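Local atomic coordinates of serine acetyltransferase (Entamoeba histolytica, PDB entry 3Q1X), a protein that probably catalyses the transfer of an acetyl group to the hydroxyl of L-serine, a step of cysteine biosynthesis. Residues I198-Q210 with I232-V244. Residues are numbered along the deposited sequence; the frame is centred on the assembly and turned at random.
With SER (serine), chain B.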
ATOM      1  N   ILE A 198      14.337   3.824 -10.582  1.00 18.71           N
ATOM      2  CA  ILE A 198      12.895   3.899 -10.838  1.00 19.24           C
ATOM      3  C   ILE A 198      12.177   4.607  -9.697  1.00 19.21           C
ATOM      4  O   ILE A 198      12.410   4.302  -8.527  1.00 20.17           O
ATOM      5  CB  ILE A 198      12.281   2.479 -11.052  1.00 19.03           C
ATOM      6  CG1 ILE A 198      12.851   1.827 -12.318  1.00 19.98           C
ATOM      7  CG2 ILE A 198      10.749   2.519 -11.088  1.00 20.08           C
ATOM      8  CD1 ILE A 198      12.340   0.412 -12.588  1.00 20.92           C
ATOM      9  N   TYR A 199      11.290   5.529 -10.053  1.00 18.52           N
ATOM     10  CA  TYR A 199      10.497   6.273  -9.094  1.00 17.82           C
ATOM     11  C   TYR A 199       9.060   5.761  -8.943  1.00 17.72           C
ATOM     12  O   TYR A 199       8.607   4.847  -9.664  1.00 17.19           O
ATOM     13  CB  TYR A 199      10.517   7.762  -9.439  1.00 18.06           C
ATOM     14  CG  TYR A 199      11.856   8.371  -9.164  1.00 18.08           C
ATOM     15  CD1 TYR A 199      12.157   8.893  -7.903  1.00 18.49           C
ATOM     16  CD2 TYR A 199      12.858   8.382 -10.144  1.00 18.36           C
ATOM     17  CE1 TYR A 199      13.408   9.435  -7.631  1.00 17.44           C
ATOM     18  CE2 TYR A 199      14.122   8.924  -9.880  1.00 19.32           C
ATOM     19  CZ  TYR A 199      14.383   9.451  -8.624  1.00 20.29           C
ATOM     20  OH  TYR A 199      15.620   9.979  -8.347  1.00 20.55           O
ATOM     21  N   GLN A 200       8.359   6.371  -7.992  1.00 17.65           N
ATOM     22  CA  GLN A 200       6.975   6.047  -7.680  1.00 17.84           C
ATOM     23  C   GLN A 200       6.113   6.062  -8.941  1.00 18.29           C
ATOM     24  O   GLN A 200       6.380   6.833  -9.872  1.00 17.96           O
ATOM     25  CB  GLN A 200       6.424   7.014  -6.616  1.00 17.96           C
ATOM     26  CG  GLN A 200       6.432   8.511  -6.983  1.00 18.17           C
ATOM     27  CD  GLN A 200       7.734   9.231  -6.643  1.00 17.95           C
ATOM     28  OE1 GLN A 200       8.804   8.639  -6.642  1.00 18.75           O
ATOM     29  NE2 GLN A 200       7.639  10.534  -6.383  1.00 20.27           N
ATOM     30  N   SER A 201       5.120   5.177  -8.981  1.00 18.70           N
ATOM     31  CA  SER A 201       4.107   5.163 -10.037  1.00 19.58           C
ATOM     32  C   SER A 201       4.607   4.844 -11.450  1.00 19.89           C
ATOM     33  O   SER A 201       3.927   5.160 -12.437  1.00 20.67           O
ATOM     34  CB  SER A 201       3.351   6.499 -10.035  1.00 19.46           C
ATOM     35  OG  SER A 201       2.461   6.565  -8.937  1.00 22.37           O
ATOM     36  N   VAL A 202       5.769   4.200 -11.542  1.00 19.35           N
ATOM     37  CA  VAL A 202       6.321   3.798 -12.836  1.00 19.15           C
ATOM     38  C   VAL A 202       5.824   2.423 -13.222  1.00 19.35           C
ATOM     39  O   VAL A 202       5.912   1.481 -12.430  1.00 19.73           O
ATOM     40  CB  VAL A 202       7.859   3.816 -12.831  1.00 19.17           C
ATOM     41  CG1 VAL A 202       8.435   2.954 -13.967  1.00 18.09           C
ATOM     42  CG2 VAL A 202       8.355   5.243 -12.917  1.00 19.26           C
ATOM     43  N   THR A 203       5.299   2.313 -14.435  1.00 19.55           N
ATOM     44  CA  THR A 203       4.962   1.010 -15.004  1.00 19.67           C
ATOM     45  C   THR A 203       5.951   0.593 -16.085  1.00 20.62           C
ATOM     46  O   THR A 203       6.205   1.342 -17.035  1.00 21.16           O
ATOM     47  CB  THR A 203       3.521   0.962 -15.553  1.00 19.37           C
ATOM     48  OG1 THR A 203       2.593   1.168 -14.473  1.00 18.06           O
ATOM     49  CG2 THR A 203       3.237  -0.391 -16.211  1.00 19.52           C
ATOM     50  N   LEU A 204       6.510  -0.601 -15.912  1.00 20.77           N
ATOM     51  CA  LEU A 204       7.237  -1.305 -16.961  1.00 21.90           C
ATOM     52  C   LEU A 204       6.408  -2.539 -17.247  1.00 22.23           C
ATOM     53  O   LEU A 204       6.630  -3.592 -16.658  1.00 22.55           O
ATOM     54  CB  LEU A 204       8.643  -1.700 -16.505  1.00 22.63           C
ATOM     55  CG  LEU A 204       9.686  -0.582 -16.444  1.00 23.08           C
ATOM     56  CD1 LEU A 204      10.961  -1.089 -15.813  1.00 24.94           C
ATOM     57  CD2 LEU A 204       9.975  -0.020 -17.840  1.00 25.47           C
ATOM     58  N   GLY A 205       5.421  -2.387 -18.123  1.00 22.77           N
ATOM     59  CA  GLY A 205       4.380  -3.394 -18.237  1.00 23.44           C
ATOM     60  C   GLY A 205       3.622  -3.415 -19.539  1.00 23.72           C
ATOM     61  O   GLY A 205       4.189  -3.178 -20.604  1.00 23.70           O
ATOM     62  N   ALA A 206       2.330  -3.723 -19.436  1.00 24.58           N
ATOM     63  CA  ALA A 206       1.464  -3.864 -20.590  1.00 25.09           C
ATOM     64  C   ALA A 206       0.022  -3.542 -20.223  1.00 26.04           C
ATOM     65  O   ALA A 206      -0.361  -3.627 -19.054  1.00 25.75           O
ATOM     66  CB  ALA A 206       1.566  -5.286 -21.156  1.00 25.17           C
ATOM     67  N   MET A 207      -0.760  -3.166 -21.233  1.00 26.95           N
ATOM     68  CA  MET A 207      -2.206  -3.002 -21.104  1.00 28.16           C
ATOM     69  C   MET A 207      -2.895  -3.887 -22.113  1.00 28.27           C
ATOM     70  O   MET A 207      -2.390  -4.075 -23.218  1.00 28.54           O
ATOM     71  CB  MET A 207      -2.621  -1.577 -21.423  1.00 28.75           C
ATOM     72  CG  MET A 207      -2.197  -0.552 -20.441  1.00 30.61           C
ATOM     73  SD  MET A 207      -3.003   0.978 -20.900  1.00 31.70           S
ATOM     74  CE  MET A 207      -2.385   1.289 -22.561  1.00 33.14           C
ATOM     75  N   HIS A 208      -4.067  -4.398 -21.756  1.00 28.23           N
ATOM     76  CA  HIS A 208      -4.818  -5.222 -22.685  1.00 28.68           C
ATOM     77  C   HIS A 208      -6.242  -4.727 -22.863  1.00 29.41           C
ATOM     78  O   HIS A 208      -7.108  -4.932 -22.014  1.00 29.13           O
ATOM     79  CB  HIS A 208      -4.764  -6.684 -22.263  1.00 28.50           C
ATOM     80  CG  HIS A 208      -3.367  -7.197 -22.125  1.00 28.08           C
ATOM     81  ND1 HIS A 208      -2.786  -7.456 -20.904  1.00 28.34           N
ATOM     82  CD2 HIS A 208      -2.415  -7.438 -23.055  1.00 27.71           C
ATOM     83  CE1 HIS A 208      -1.542  -7.861 -21.090  1.00 27.43           C
ATOM     84  NE2 HIS A 208      -1.292  -7.862 -22.387  1.00 28.54           N
ATOM     85  N   PHE A 209      -6.458  -4.051 -23.983  1.00 30.51           N
ATOM     86  CA  PHE A 209      -7.787  -3.586 -24.335  1.00 31.71           C
ATOM     87  C   PHE A 209      -8.647  -4.768 -24.737  1.00 32.22           C
ATOM     88  O   PHE A 209      -8.215  -5.647 -25.495  1.00 31.93           O
ATOM     89  CB  PHE A 209      -7.719  -2.534 -25.436  1.00 31.88           C
ATOM     90  CG  PHE A 209      -6.976  -1.300 -25.032  1.00 33.32           C
ATOM     91  CD1 PHE A 209      -7.517  -0.423 -24.099  1.00 34.50           C
ATOM     92  CD2 PHE A 209      -5.724  -1.024 -25.566  1.00 35.10           C
ATOM     93  CE1 PHE A 209      -6.829   0.722 -23.713  1.00 35.09           C
ATOM     94  CE2 PHE A 209      -5.025   0.117 -25.188  1.00 35.52           C
ATOM     95  CZ  PHE A 209      -5.582   0.996 -24.262  1.00 35.95           C
ATOM     96  N   GLN A 210      -9.864  -4.786 -24.203  1.00 33.05           N
ATOM     97  CA  GLN A 210     -10.745  -5.929 -24.355  1.00 33.87           C
ATOM     98  C   GLN A 210     -11.016  -6.266 -25.813  1.00 34.84           C
ATOM     99  O   GLN A 210     -11.508  -5.435 -26.583  1.00 35.14           O
ATOM    100  CB  GLN A 210     -12.060  -5.703 -23.612  1.00 33.66           C
ATOM    101  CG  GLN A 210     -11.931  -5.799 -22.110  1.00 32.54           C
ATOM    102  CD  GLN A 210     -13.237  -5.515 -21.409  1.00 31.29           C
ATOM    103  OE1 GLN A 210     -14.237  -6.204 -21.633  1.00 31.07           O
ATOM    104  NE2 GLN A 210     -13.239  -4.496 -20.554  1.00 28.66           N
ATOM    105  N   ILE A 232      13.858   6.288 -14.773  1.00 21.58           N
ATOM    106  CA  ILE A 232      12.461   6.392 -15.167  1.00 21.66           C
ATOM    107  C   ILE A 232      11.710   7.237 -14.152  1.00 21.75           C
ATOM    108  O   ILE A 232      11.516   6.825 -13.006  1.00 22.08           O
ATOM    109  CB  ILE A 232      11.792   5.009 -15.355  1.00 21.56           C
ATOM    110  CG1 ILE A 232      12.669   4.117 -16.232  1.00 21.67           C
ATOM    111  CG2 ILE A 232      10.423   5.173 -16.006  1.00 21.47           C
ATOM    112  CD1 ILE A 232      12.181   2.716 -16.385  1.00 21.25           C
ATOM    113  N   GLY A 233      11.300   8.423 -14.591  1.00 21.99           N
ATOM    114  CA  GLY A 233      10.709   9.424 -13.713  1.00 21.77           C
ATOM    115  C   GLY A 233       9.313   9.095 -13.240  1.00 21.92           C
ATOM    116  O   GLY A 233       8.652   8.210 -13.790  1.00 21.72           O
ATOM    117  N   THR A 234       8.883   9.819 -12.210  1.00 22.59           N
ATOM    118  CA  THR A 234       7.595   9.620 -11.559  1.00 23.54           C
ATOM    119  C   THR A 234       6.422   9.579 -12.533  1.00 23.24           C
ATOM    120  O   THR A 234       6.240  10.499 -13.334  1.00 23.05           O
ATOM    121  CB  THR A 234       7.305  10.735 -10.538  1.00 23.73           C
ATOM    122  OG1 THR A 234       8.490  11.028  -9.778  1.00 25.84           O
ATOM    123  CG2 THR A 234       6.188  10.301  -9.617  1.00 25.52           C
ATOM    124  N   GLY A 235       5.630   8.512 -12.451  1.00 22.96           N
ATOM    125  CA  GLY A 235       4.390   8.403 -13.218  1.00 23.03           C
ATOM    126  C   GLY A 235       4.533   7.908 -14.646  1.00 23.08           C
ATOM    127  O   GLY A 235       3.530   7.731 -15.347  1.00 23.64           O
ATOM    128  N   ALA A 236       5.769   7.678 -15.081  1.00 23.59           N
ATOM    129  CA  ALA A 236       6.019   7.225 -16.452  1.00 23.45           C
ATOM    130  C   ALA A 236       5.414   5.844 -16.690  1.00 23.67           C
ATOM    131  O   ALA A 236       5.561   4.942 -15.857  1.00 23.91           O
ATOM    132  CB  ALA A 236       7.512   7.235 -16.757  1.00 23.32           C
ATOM    133  N   LYS A 237       4.705   5.698 -17.810  1.00 23.64           N
ATOM    134  CA  LYS A 237       4.066   4.435 -18.182  1.00 23.98           C
ATOM    135  C   LYS A 237       4.710   3.896 -19.452  1.00 24.42           C
ATOM    136  O   LYS A 237       4.435   4.379 -20.555  1.00 24.76           O
ATOM    137  CB  LYS A 237       2.545   4.590 -18.376  1.00 23.72           C
ATOM    138  CG  LYS A 237       1.769   5.232 -17.205  1.00 23.99           C
ATOM    139  CD  LYS A 237       2.093   4.570 -15.869  1.00 24.70           C
ATOM    140  CE  LYS A 237       1.246   5.137 -14.720  1.00 26.12           C
ATOM    141  NZ  LYS A 237       1.333   6.613 -14.550  1.00 25.84           N
ATOM    142  N   VAL A 238       5.557   2.891 -19.283  1.00 24.57           N
ATOM    143  CA  VAL A 238       6.296   2.298 -20.396  1.00 24.84           C
ATOM    144  C   VAL A 238       5.658   0.954 -20.703  1.00 25.04           C
ATOM    145  O   VAL A 238       5.723   0.024 -19.892  1.00 24.92           O
ATOM    146  CB  VAL A 238       7.798   2.150 -20.059  1.00 24.74           C
ATOM    147  CG1 VAL A 238       8.589   1.694 -21.283  1.00 25.29           C
ATOM    148  CG2 VAL A 238       8.351   3.471 -19.534  1.00 25.46           C
ATOM    149  N   LEU A 239       5.011   0.860 -21.864  1.00 25.29           N
ATOM    150  CA  LEU A 239       4.128  -0.265 -22.131  1.00 25.60           C
ATOM    151  C   LEU A 239       4.430  -1.004 -23.425  1.00 25.88           C
ATOM    152  O   LEU A 239       4.754  -0.396 -24.445  1.00 26.34           O
ATOM    153  CB  LEU A 239       2.659   0.185 -22.105  1.00 25.92           C
ATOM    154  CG  LEU A 239       2.166   0.921 -20.847  1.00 25.62           C
ATOM    155  CD1 LEU A 239       0.773   1.446 -21.050  1.00 27.04           C
ATOM    156  CD2 LEU A 239       2.206   0.043 -19.594  1.00 25.18           C
ATOM    157  N   GLY A 240       4.310  -2.327 -23.366  1.00 25.81           N
ATOM    158  CA  GLY A 240       4.423  -3.166 -24.552  1.00 25.76           C
ATOM    159  C   GLY A 240       5.785  -3.804 -24.719  1.00 25.53           C
ATOM    160  O   GLY A 240       6.730  -3.498 -23.978  1.00 25.12           O
ATOM    161  N   ASN A 241       5.880  -4.697 -25.701  1.00 25.60           N
ATOM    162  CA  ASN A 241       7.130  -5.366 -26.028  1.00 26.06           C
ATOM    163  C   ASN A 241       8.026  -4.403 -26.805  1.00 26.25           C
ATOM    164  O   ASN A 241       8.195  -4.522 -28.022  1.00 26.20           O
ATOM    165  CB  ASN A 241       6.858  -6.646 -26.834  1.00 25.98           C
ATOM    166  CG  ASN A 241       8.137  -7.404 -27.189  1.00 26.75           C
ATOM    167  OD1 ASN A 241       9.211  -7.151 -26.631  1.00 27.91           O
ATOM    168  ND2 ASN A 241       8.023  -8.338 -28.132  1.00 29.24           N
ATOM    169  N   ILE A 242       8.590  -3.444 -26.080  1.00 26.49           N
ATOM    170  CA  ILE A 242       9.390  -2.375 -26.665  1.00 26.73           C
ATOM    171  C   ILE A 242      10.777  -2.368 -26.035  1.00 27.33           C
ATOM    172  O   ILE A 242      10.977  -2.928 -24.955  1.00 27.34           O
ATOM    173  CB  ILE A 242       8.710  -0.992 -26.487  1.00 26.80           C
ATOM    174  CG1 ILE A 242       8.458  -0.697 -24.998  1.00 26.06           C
ATOM    175  CG2 ILE A 242       7.418  -0.919 -27.318  1.00 26.62           C
ATOM    176  CD1 ILE A 242       8.009   0.718 -24.710  1.00 25.95           C
ATOM    177  N   ILE A 243      11.731  -1.733 -26.711  1.00 27.70           N
ATOM    178  CA  ILE A 243      13.101  -1.671 -26.216  1.00 28.15           C
ATOM    179  C   ILE A 243      13.485  -0.242 -25.859  1.00 28.43           C
ATOM    180  O   ILE A 243      13.383   0.672 -26.686  1.00 28.64           O
ATOM    181  CB  ILE A 243      14.118  -2.287 -27.223  1.00 27.96           C
ATOM    182  CG1 ILE A 243      13.872  -3.792 -27.365  1.00 28.44           C
ATOM    183  CG2 ILE A 243      15.554  -2.035 -26.772  1.00 28.09           C
ATOM    184  CD1 ILE A 243      14.515  -4.427 -28.575  1.00 28.87           C
ATOM    185  N   VAL A 244      13.893  -0.061 -24.608  1.00 28.49           N
ATOM    186  CA  VAL A 244      14.498   1.181 -24.155  1.00 28.41           C
ATOM    187  C   VAL A 244      16.013   0.967 -24.077  1.00 28.47           C
ATOM    188  O   VAL A 244      16.496   0.016 -23.445  1.00 28.55           O
ATOM    189  CB  VAL A 244      13.923   1.646 -22.790  1.00 28.42           C
ATOM    190  CG1 VAL A 244      14.571   2.946 -22.347  1.00 28.88           C
ATOM    191  CG2 VAL A 244      12.407   1.809 -22.866  1.00 28.08           C
TER
HETATM  192  N   SER B 314      -0.928  -8.463 -15.946  1.00 21.31           N
HETATM  193  CA  SER B 314      -0.800  -8.046 -17.375  1.00 21.92           C
HETATM  194  C   SER B 314       0.244  -8.893 -18.089  1.00 21.93           C
HETATM  195  O   SER B 314       0.908  -9.727 -17.477  1.00 21.85           O
HETATM  196  CB  SER B 314      -0.434  -6.563 -17.471  1.00 21.61           C
HETATM  197  OG  SER B 314       0.860  -6.319 -16.936  1.00 22.96           O
HETATM  198  OXT SER B 314       0.442  -8.758 -19.290  1.00 22.17           O
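Leu-239 reaches between Thr-203 and Met-207 on the face of the sheet that carries Lys-237. Leu-239 CB lies 4.0 Å from Gly-205 O. Chi1 of -54° sets CG beside the backbone N, and the chain then branches toward two neighbours. Leu-239 CD2 meets Thr-203 CG2 at 3.6 Å and also rests on the backbone of Gly-205. CD1 touches CG, SD and CE of Met-207, whose chain bends at chi3 to bring CE to 3.5 Å from Leu-239 CD1. Trp-255 of strand 255-256 packs on both Leu-239 and Met-207.

Leu-204 and Val-238 point to the opposite face, into the coil interior. Leu-204 CD2 lies 3.8 Å from Val-238 CB, the two chains side by side. Ile-232 of another sheet brings CD1 to Leu-204 CD2. Its CG2 meets CG1 of Val-202, a turn residue, the side chains crossing at about a right angle.

Parallel strands 203-205 and 237-239 are joined by backbone bonds, among them Val-238 N to Thr-203 O at 2.8 Å. Gly-240 N continues the series to Gly-205 O. Upstream, two type II turns stack, with Gly-235 N bonded to Gln-200 O. Beyond strand 203-205, Ala-206 and His-208 line the serine pocket. Stacked turns and short parallel strands characterise the left-handed beta helix of hexapeptide-repeat acyltransferases.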